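Local coordinates for ferric uptake regulation protein (Vibrio cholerae, PDB 2W57) that probably acts as an iron-responsive transcriptional repressor, a metal-binding dimer that recognises DNA through winged-helix domains and controls genes for iron uptake, at residues L17-I22 with L59-D64; I34-L39 with A53-V58; H88-C93 with S126-G131. All blocks are in the same frame, centred on the assembly; numbering follows the deposited sequence.

Contact 1. Residues L17-I22 with L59-D64; sequences LPRLKI and LNQFDD
The F62 ring reaches over to helix 17-26 with its outer edge, lying beside the backbone and the R19 side chain. Its CZ comes within 3.6 Å of R19 O, which lies at the ring edge near the ring plane, while CE1 runs 4.3 Å from R19 CG. One turn further along, I22 CG2 fills the angle between two side chains of the other helix, 4.2 Å from F62 CE2 and 4.4 Å from L59 CD2. The polar part lies beyond the ring. R19 is extended from CG to NE, which carries its guanidinium past F62 to Q61. There NH2 (2.9 Å) and NE (3.2 Å) both donate to Q61 OE1, a side-on grip on a single oxygen. That oxygen lies in the guanidinium plane, but both nitrogens approach it from the same face of the amide, whose plane is turned 64° from the guanidinium. A further nitrogen, NH1, is bound to K14 O, so the head of R19 is held from two directions. The segment axes pass 11.3 Å apart at a crossing angle of -77°, and at this spacing R19, Q61 and F62 reach across to make the contact. Around this crossing, L8 of helix 4-10 packs on R19 and F62, L39 of helix 36-45 packs on I22 and L59, and V68 of strand 68-72 lies against F62.

Contact 2. Residues I34-L39 with A53-V58; sequences ISAEEL and ATVYRV
A36 points its methyl group straight at the face of the Y56 ring, and this CH-pi contact is the close-packed centre of the junction. CB lies 3.5 Å from the ring centroid and only 15° off the ring normal, so the small side chain sits over the aromatic face. Next to it V55 enters from helix 52-64. Its CG1, anti to the backbone N (chi1 178°), is directed into helix 36-45, where it lies 3.5 Å from A36 O and 3.8 Å from L39 CG. The V55 and L39 branches meet at a slant, and both residues are buried, with I22 of helix 17-26 behind L39 and L43 beside V55.

Towards the outside the packing gives way to a single polar link. E37 is bent at chi2 (76°), which turns its carboxylate back towards the partner helix, and the phenol of Y56 donates to its OE2 with 2.6 Å between OH and OE2. The oxygen is met on its syn side, somewhat out of the carboxylate plane. Both residues are partly exposed. At the beginning of helix 36-45, S35 and E38 form a capping box: E38 N donates to S35 OG (3.1 Å), and S35 N donates to E38 OE1 (2.9 Å). E38 also makes a salt bridge to K77.

Helices 36-45 and 52-64 are consistent with the helix-turn-helix of a winged-helix domain, the second probably being the DNA-recognition helix. Their junction therefore combines a mostly apolar, buried interior with one phenol-carboxylate hydrogen bond at its partly exposed side that ties down the end of the Y56 ring.

Contact 3. Residues H88-C93 with S126-G131; sequences HDHLVC and SLYLYG. With ZN (zinc ion), chain D; ZN (zinc ion), chain C.
H90 and Y128 stand side by side on neighbouring parallel strands and point the same way. Followed outward, the H90 side chain starts with CB 3.9 Å from Y128 CD1; H90 CG then passes near Y128 CE1, and ND1 comes within 3.6 Å of Y128 CE1. The ring planes are only 20° apart but slid so far that they barely overlap. ND1 donates to a water that also accepts from L127 N, so this edge of the imidazole is tied to the partner strand. At the tip, NE2 binds zinc at 2.4 Å. The same ion takes H88 NE2 at 2.1 Å, and H33 and E81 complete its site.

On the other face, D89 directs its carboxylate to the second zinc, shared with H87, E108 and H125, while L91 CD1 packs 3.6 Å from L129 CB. Four backbone hydrogen bonds join the strands: H90 N to L127 O, L129 N to H90 O (2.8 Å), V92 N to L129 O and G131 N to V92 O (2.9 Å). At the end away from the metals, C93, paired with G131, forms a disulfide with C133. Residues S126 to G131 also pair antiparallel with a strand of the second subunit, carrying the sheet across the interface. Such an intersubunit sheet, with metal ligands at one end of its strands, is typical of the dimerisation domain of Fur-family regulators.

Overall arrangement
Contacts 1 and 2 belong to one helical core: both use helix 52-64, contact 2 is nested within the loop closed by contact 1, and their centres are 9 Å apart. They meet directly, with I22 CD1 3.7 Å from V58 CB and L59 CD1 3.8 Å from L39 CD2. Contact 3 comes later in the chain, its centre about 25 Å from that of contact 1 and about 21 Å from that of contact 2. The zinc held by H88 and H90 links the two parts, since its other ligands, H33 and E81, lie next to strand 34-35 and on strand 78-82. Metal binding there could thus influence how the probable DNA-binding part sits against the dimerisation part.

Contact 1. Residues L17-I22 with L59-D64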
loop_
_atom_site.group_PDB
_atom_site.type_symbol
_atom_site.label_atom_id
_atom_site.label_comp_id
_atom_site.label_asym_id
_atom_site.label_seq_id
_atom_site.Cartn_x
_atom_site.Cartn_y
_atom_site.Cartn_z
ATOM N N LEU A 17 -12.509 26.613 -4.754
ATOM C CA LEU A 17 -12.707 26.725 -3.302
ATOM C C LEU A 17 -12.538 25.411 -2.564
ATOM O O LEU A 17 -11.914 25.405 -1.493
ATOM C CB LEU A 17 -14.056 27.363 -2.976
ATOM C CG LEU A 17 -14.289 27.995 -1.600
ATOM C CD1 LEU A 17 -13.217 29.050 -1.222
ATOM C CD2 LEU A 17 -15.683 28.603 -1.574
ATOM N N PRO A 18 -13.122 24.303 -3.089
ATOM C CA PRO A 18 -12.804 22.987 -2.525
ATOM C C PRO A 18 -11.303 22.721 -2.461
ATOM O O PRO A 18 -10.804 22.227 -1.444
ATOM C CB PRO A 18 -13.489 22.026 -3.494
ATOM C CG PRO A 18 -14.677 22.808 -3.958
ATOM C CD PRO A 18 -14.134 24.190 -4.155
ATOM N N ARG A 19 -10.581 23.072 -3.521
ATOM C CA ARG A 19 -9.140 22.890 -3.538
ATOM C C ARG A 19 -8.450 23.645 -2.404
ATOM O O ARG A 19 -7.621 23.073 -1.704
ATOM C CB ARG A 19 -8.578 23.295 -4.886
ATOM C CG ARG A 19 -8.845 22.269 -5.965
ATOM C CD ARG A 19 -8.256 22.667 -7.303
ATOM N NE ARG A 19 -8.444 21.552 -8.217
ATOM C CZ ARG A 19 -8.389 21.609 -9.547
ATOM N NH1 ARG A 19 -8.144 22.762 -10.168
ATOM N NH2 ARG A 19 -8.601 20.498 -10.252
ATOM N N LEU A 20 -8.808 24.915 -2.212
ATOM C CA LEU A 20 -8.233 25.749 -1.137
ATOM C C LEU A 20 -8.505 25.203 0.263
ATOM O O LEU A 20 -7.609 25.159 1.110
ATOM C CB LEU A 20 -8.759 27.192 -1.213
ATOM C CG LEU A 20 -8.405 28.083 -2.410
ATOM C CD1 LEU A 20 -9.114 29.412 -2.288
ATOM C CD2 LEU A 20 -6.896 28.291 -2.569
ATOM N N LYS A 21 -9.750 24.791 0.478
ATOM C CA LYS A 21 -10.246 24.335 1.763
ATOM C C LYS A 21 -9.679 22.992 2.156
ATOM O O LYS A 21 -9.503 22.711 3.342
ATOM C CB LYS A 21 -11.773 24.243 1.723
ATOM C CG LYS A 21 -12.454 25.595 1.814
ATOM C CD LYS A 21 -13.959 25.434 1.872
ATOM C CE LYS A 21 -14.650 26.785 1.949
ATOM N NZ LYS A 21 -14.609 27.331 3.314
ATOM N N ILE A 22 -9.411 22.155 1.161
ATOM C CA ILE A 22 -8.819 20.857 1.412
ATOM C C ILE A 22 -7.329 21.036 1.639
ATOM O O ILE A 22 -6.751 20.341 2.466
ATOM C CB ILE A 22 -9.106 19.860 0.263
ATOM C CG1 ILE A 22 -10.586 19.450 0.303
ATOM C CG2 ILE A 22 -8.187 18.646 0.357
ATOM C CD1 ILE A 22 -11.053 18.634 -0.852
ATOM N N LEU A 59 -7.831 15.123 -3.851
ATOM C CA LEU A 59 -6.610 14.450 -3.425
ATOM C C LEU A 59 -5.887 13.727 -4.567
ATOM O O LEU A 59 -4.654 13.760 -4.628
ATOM C CB LEU A 59 -6.881 13.507 -2.256
ATOM C CG LEU A 59 -7.186 14.209 -0.931
ATOM C CD1 LEU A 59 -7.672 13.234 0.117
ATOM C CD2 LEU A 59 -5.952 14.979 -0.454
ATOM N N ASN A 60 -6.636 13.104 -5.476
ATOM C CA ASN A 60 -6.051 12.569 -6.711
ATOM C C ASN A 60 -5.344 13.610 -7.590
ATOM O O ASN A 60 -4.253 13.345 -8.128
ATOM C CB ASN A 60 -7.109 11.889 -7.561
ATOM C CG ASN A 60 -7.237 10.444 -7.251
ATOM O OD1 ASN A 60 -7.931 10.054 -6.298
ATOM N ND2 ASN A 60 -6.571 9.616 -8.050
ATOM N N GLN A 61 -5.997 14.761 -7.770
ATOM C CA GLN A 61 -5.462 15.859 -8.570
ATOM C C GLN A 61 -4.198 16.387 -7.886
ATOM O O GLN A 61 -3.210 16.694 -8.547
ATOM C CB GLN A 61 -6.510 16.978 -8.735
ATOM C CG GLN A 61 -7.821 16.547 -9.381
ATOM C CD GLN A 61 -8.968 17.604 -9.315
ATOM O OE1 GLN A 61 -9.123 18.381 -8.342
ATOM N NE2 GLN A 61 -9.790 17.610 -10.369
ATOM N N PHE A 62 -4.226 16.463 -6.558
ATOM C CA PHE A 62 -3.056 16.872 -5.786
ATOM C C PHE A 62 -1.930 15.846 -5.916
ATOM O O PHE A 62 -0.752 16.212 -5.975
ATOM C CB PHE A 62 -3.425 17.027 -4.312
ATOM C CG PHE A 62 -4.171 18.283 -3.989
ATOM C CD1 PHE A 62 -4.592 19.146 -4.993
ATOM C CD2 PHE A 62 -4.463 18.600 -2.661
ATOM C CE1 PHE A 62 -5.270 20.316 -4.674
ATOM C CE2 PHE A 62 -5.145 19.750 -2.334
ATOM C CZ PHE A 62 -5.553 20.618 -3.338
ATOM N N ASP A 63 -2.299 14.564 -5.939
ATOM C CA ASP A 63 -1.333 13.473 -6.120
ATOM C C ASP A 63 -0.562 13.631 -7.448
ATOM O O ASP A 63 0.669 13.677 -7.460
ATOM C CB ASP A 63 -2.030 12.116 -6.038
ATOM C CG ASP A 63 -1.059 10.970 -5.819
ATOM O OD1 ASP A 63 0.163 11.154 -5.996
ATOM O OD2 ASP A 63 -1.519 9.869 -5.464
ATOM N N ASP A 64 -1.296 13.754 -8.550
ATOM C CA ASP A 64 -0.684 13.924 -9.857
ATOM C C ASP A 64 0.088 15.235 -10.010
ATOM O O ASP A 64 1.105 15.254 -10.700
ATOM C CB ASP A 64 -1.732 13.811 -10.963
ATOM C CG ASP A 64 -2.588 12.559 -10.832
ATOM O OD1 ASP A 64 -2.056 11.490 -10.408
ATOM O OD2 ASP A 64 -3.798 12.657 -11.166
#

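Contact 2. Residues I34-L39 with A53-V58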
loop_
_atom_site.group_PDB
_atom_site.type_symbol
_atom_site.label_atom_id
_atom_site.label_comp_id
_atom_site.label_asym_id
_atom_site.label_seq_id
_atom_site.Cartn_x
_atom_site.Cartn_y
_atom_site.Cartn_z
ATOM N N ILE A 34 -3.084 11.686 6.570
ATOM C CA ILE A 34 -4.542 11.702 6.662
ATOM C C ILE A 34 -5.212 10.952 5.514
ATOM O O ILE A 34 -4.784 11.049 4.371
ATOM C CB ILE A 34 -5.077 13.171 6.775
ATOM C CG1 ILE A 34 -6.513 13.205 7.309
ATOM C CG2 ILE A 34 -4.931 13.941 5.451
ATOM C CD1 ILE A 34 -6.930 14.572 7.833
ATOM N N SER A 35 -6.250 10.189 5.834
ATOM C CA SER A 35 -7.030 9.515 4.814
ATOM C C SER A 35 -8.058 10.475 4.255
ATOM O O SER A 35 -8.390 11.474 4.897
ATOM C CB SER A 35 -7.729 8.303 5.404
ATOM O OG SER A 35 -8.628 8.703 6.406
ATOM N N ALA A 36 -8.564 10.172 3.063
ATOM C CA ALA A 36 -9.689 10.909 2.484
ATOM C C ALA A 36 -10.915 10.993 3.421
ATOM O O ALA A 36 -11.624 11.990 3.422
ATOM C CB ALA A 36 -10.085 10.293 1.154
ATOM N N GLU A 37 -11.146 9.951 4.216
ATOM C CA GLU A 37 -12.307 9.892 5.113
ATOM C C GLU A 37 -12.109 10.839 6.277
ATOM O O GLU A 37 -13.004 11.604 6.637
ATOM C CB GLU A 37 -12.535 8.476 5.636
ATOM C CG GLU A 37 -12.937 7.451 4.564
ATOM C CD GLU A 37 -11.776 6.956 3.659
ATOM O OE1 GLU A 37 -10.569 7.125 3.995
ATOM O OE2 GLU A 37 -12.092 6.386 2.586
ATOM N N GLU A 38 -10.913 10.797 6.854
ATOM C CA GLU A 38 -10.608 11.608 8.014
ATOM C C GLU A 38 -10.666 13.060 7.592
ATOM O O GLU A 38 -11.243 13.890 8.300
ATOM C CB GLU A 38 -9.240 11.245 8.596
ATOM C CG GLU A 38 -9.187 9.907 9.330
ATOM C CD GLU A 38 -7.794 9.241 9.285
ATOM O OE1 GLU A 38 -6.858 9.775 8.629
ATOM O OE2 GLU A 38 -7.636 8.153 9.890
ATOM N N LEU A 39 -10.100 13.345 6.422
ATOM C CA LEU A 39 -10.106 14.688 5.847
ATOM C C LEU A 39 -11.538 15.213 5.597
ATOM O O LEU A 39 -11.856 16.375 5.877
ATOM C CB LEU A 39 -9.261 14.681 4.566
ATOM C CG LEU A 39 -9.098 15.879 3.617
ATOM C CD1 LEU A 39 -9.300 17.210 4.308
ATOM C CD2 LEU A 39 -7.731 15.805 2.910
ATOM N N ALA A 53 -16.573 12.283 -2.193
ATOM C CA ALA A 53 -16.184 12.099 -3.590
ATOM C C ALA A 53 -15.300 13.263 -4.074
ATOM O O ALA A 53 -14.289 13.044 -4.738
ATOM C CB ALA A 53 -17.393 11.945 -4.449
ATOM N N THR A 54 -15.656 14.492 -3.699
ATOM C CA THR A 54 -14.843 15.679 -4.021
ATOM C C THR A 54 -13.478 15.577 -3.357
ATOM O O THR A 54 -12.455 15.776 -4.010
ATOM C CB THR A 54 -15.534 16.986 -3.595
ATOM O OG1 THR A 54 -16.734 17.142 -4.355
ATOM C CG2 THR A 54 -14.637 18.173 -3.835
ATOM N N VAL A 55 -13.475 15.228 -2.072
ATOM C CA VAL A 55 -12.238 15.022 -1.322
ATOM C C VAL A 55 -11.336 14.062 -2.069
ATOM O O VAL A 55 -10.167 14.367 -2.335
ATOM C CB VAL A 55 -12.494 14.529 0.118
ATOM C CG1 VAL A 55 -11.191 14.286 0.825
ATOM C CG2 VAL A 55 -13.308 15.558 0.888
ATOM N N TYR A 56 -11.879 12.925 -2.470
ATOM C CA TYR A 56 -11.109 12.018 -3.312
ATOM C C TYR A 56 -10.644 12.626 -4.626
ATOM O O TYR A 56 -9.468 12.489 -4.980
ATOM C CB TYR A 56 -11.898 10.757 -3.609
ATOM C CG TYR A 56 -11.658 9.678 -2.611
ATOM C CD1 TYR A 56 -12.665 9.289 -1.739
ATOM C CD2 TYR A 56 -10.413 9.043 -2.523
ATOM C CE1 TYR A 56 -12.462 8.287 -0.824
ATOM C CE2 TYR A 56 -10.200 8.031 -1.597
ATOM C CZ TYR A 56 -11.236 7.669 -0.759
ATOM O OH TYR A 56 -11.060 6.691 0.170
ATOM N N ARG A 57 -11.560 13.257 -5.365
ATOM C CA ARG A 57 -11.217 13.808 -6.666
ATOM C C ARG A 57 -10.059 14.813 -6.480
ATOM O O ARG A 57 -9.054 14.744 -7.203
ATOM C CB ARG A 57 -12.463 14.422 -7.341
ATOM C CG ARG A 57 -12.208 15.253 -8.624
ATOM C CD ARG A 57 -13.460 16.032 -9.154
ATOM N NE ARG A 57 -13.973 17.102 -8.265
ATOM C CZ ARG A 57 -13.383 18.296 -8.027
ATOM N NH1 ARG A 57 -12.209 18.627 -8.581
ATOM N NH2 ARG A 57 -13.969 19.177 -7.204
ATOM N N VAL A 58 -10.173 15.693 -5.471
ATOM C CA VAL A 58 -9.144 16.702 -5.196
ATOM C C VAL A 58 -7.799 16.085 -4.771
ATOM O O VAL A 58 -6.746 16.480 -5.281
ATOM C CB VAL A 58 -9.599 17.769 -4.169
ATOM C CG1 VAL A 58 -8.418 18.712 -3.812
ATOM C CG2 VAL A 58 -10.809 18.572 -4.692
#

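Contact 3. Residues H88-C93 with S126-G131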
loop_
_atom_site.group_PDB
_atom_site.type_symbol
_atom_site.label_atom_id
_atom_site.label_comp_id
_atom_site.label_asym_id
_atom_site.label_seq_id
_atom_site.Cartn_x
_atom_site.Cartn_y
_atom_site.Cartn_z
ATOM N N HIS A 88 11.192 9.885 4.703
ATOM C CA HIS A 88 10.904 9.138 5.927
ATOM C C HIS A 88 10.148 7.813 5.661
ATOM O O HIS A 88 9.663 7.550 4.553
ATOM C CB HIS A 88 10.204 10.021 6.976
ATOM C CG HIS A 88 8.899 10.597 6.517
ATOM N ND1 HIS A 88 8.816 11.650 5.632
ATOM C CD2 HIS A 88 7.624 10.275 6.836
ATOM C CE1 HIS A 88 7.547 11.948 5.420
ATOM N NE2 HIS A 88 6.804 11.130 6.142
ATOM N N ASP A 89 10.101 6.972 6.687
ATOM C CA ASP A 89 9.312 5.756 6.668
ATOM C C ASP A 89 8.288 5.863 7.775
ATOM O O ASP A 89 8.261 6.871 8.483
ATOM C CB ASP A 89 10.214 4.544 6.836
ATOM C CG ASP A 89 11.199 4.432 5.715
ATOM O OD1 ASP A 89 10.750 4.445 4.548
ATOM O OD2 ASP A 89 12.414 4.365 5.989
ATOM N N HIS A 90 7.436 4.854 7.923
ATOM C CA HIS A 90 6.263 5.027 8.764
ATOM C C HIS A 90 6.041 3.901 9.731
ATOM O O HIS A 90 6.142 2.731 9.392
ATOM C CB HIS A 90 5.005 5.255 7.917
ATOM C CG HIS A 90 5.169 6.301 6.856
ATOM N ND1 HIS A 90 5.800 6.050 5.653
ATOM C CD2 HIS A 90 4.787 7.600 6.817
ATOM C CE1 HIS A 90 5.802 7.151 4.922
ATOM N NE2 HIS A 90 5.189 8.105 5.602
ATOM N N LEU A 91 5.743 4.288 10.955
ATOM C CA LEU A 91 5.348 3.366 11.988
ATOM C C LEU A 91 3.901 3.723 12.277
ATOM O O LEU A 91 3.577 4.881 12.503
ATOM C CB LEU A 91 6.256 3.557 13.204
ATOM C CG LEU A 91 6.021 2.859 14.540
ATOM C CD1 LEU A 91 6.269 1.372 14.439
ATOM C CD2 LEU A 91 6.936 3.490 15.588
ATOM N N VAL A 92 3.021 2.739 12.231
ATOM C CA VAL A 92 1.598 3.012 12.286
ATOM C C VAL A 92 0.975 2.273 13.461
ATOM O O VAL A 92 1.183 1.060 13.615
ATOM C CB VAL A 92 0.938 2.588 10.964
ATOM C CG1 VAL A 92 -0.548 2.886 10.954
ATOM C CG2 VAL A 92 1.634 3.267 9.799
ATOM N N CYS A 93 0.238 3.008 14.303
ATOM C CA CYS A 93 -0.537 2.404 15.394
ATOM C C CYS A 93 -1.839 1.914 14.813
ATOM O O CYS A 93 -2.541 2.656 14.118
ATOM C CB CYS A 93 -0.853 3.384 16.526
ATOM S SG CYS A 93 0.557 4.133 17.370
ATOM N N SER A 126 9.728 1.379 0.078
ATOM C CA SER A 126 8.727 1.843 1.036
ATOM C C SER A 126 8.682 0.888 2.208
ATOM O O SER A 126 8.733 -0.327 2.019
ATOM C CB SER A 126 7.340 2.003 0.386
ATOM O OG SER A 126 6.862 0.781 -0.149
ATOM N N LEU A 127 8.607 1.443 3.414
ATOM C CA LEU A 127 8.625 0.636 4.640
ATOM C C LEU A 127 7.546 1.091 5.610
ATOM O O LEU A 127 7.486 2.269 5.961
ATOM C CB LEU A 127 10.016 0.666 5.297
ATOM C CG LEU A 127 10.238 0.173 6.727
ATOM C CD1 LEU A 127 9.992 -1.314 6.856
ATOM C CD2 LEU A 127 11.644 0.517 7.192
ATOM N N TYR A 128 6.697 0.141 6.018
ATOM C CA TYR A 128 5.581 0.399 6.925
ATOM C C TYR A 128 5.616 -0.583 8.080
ATOM O O TYR A 128 5.559 -1.793 7.875
ATOM C CB TYR A 128 4.233 0.287 6.196
ATOM C CG TYR A 128 4.076 1.275 5.074
ATOM C CD1 TYR A 128 3.766 2.604 5.332
ATOM C CD2 TYR A 128 4.271 0.890 3.754
ATOM C CE1 TYR A 128 3.652 3.528 4.293
ATOM C CE2 TYR A 128 4.159 1.801 2.710
ATOM C CZ TYR A 128 3.851 3.115 2.985
ATOM O OH TYR A 128 3.734 4.022 1.950
ATOM N N LEU A 129 5.725 -0.061 9.293
ATOM C CA LEU A 129 5.677 -0.898 10.478
ATOM C C LEU A 129 4.321 -0.701 11.128
ATOM O O LEU A 129 3.893 0.437 11.333
ATOM C CB LEU A 129 6.808 -0.522 11.444
ATOM C CG LEU A 129 8.223 -0.465 10.862
ATOM C CD1 LEU A 129 9.250 -0.034 11.908
ATOM C CD2 LEU A 129 8.626 -1.795 10.236
ATOM N N TYR A 130 3.625 -1.785 11.434
ATOM C CA TYR A 130 2.323 -1.660 12.086
ATOM C C TYR A 130 2.355 -2.289 13.479
ATOM O O TYR A 130 2.935 -3.355 13.660
ATOM C CB TYR A 130 1.218 -2.291 11.237
ATOM C CG TYR A 130 1.162 -1.828 9.789
ATOM C CD1 TYR A 130 0.373 -0.741 9.420
ATOM C CD2 TYR A 130 1.869 -2.497 8.784
ATOM C CE1 TYR A 130 0.291 -0.319 8.101
ATOM C CE2 TYR A 130 1.795 -2.081 7.459
ATOM C CZ TYR A 130 0.999 -0.988 7.127
ATOM O OH TYR A 130 0.910 -0.547 5.826
ATOM N N GLY A 131 1.741 -1.623 14.459
ATOM C CA GLY A 131 1.635 -2.175 15.817
ATOM C C GLY A 131 0.551 -1.575 16.707
ATOM O O GLY A 131 -0.059 -0.557 16.350
HETATM ZN ZN ZN D . 4.884 10.439 5.767
HETATM ZN ZN ZN C . 13.477 4.540 4.363
HETATM O O HOH W 1 7.539 4.337 3.714
#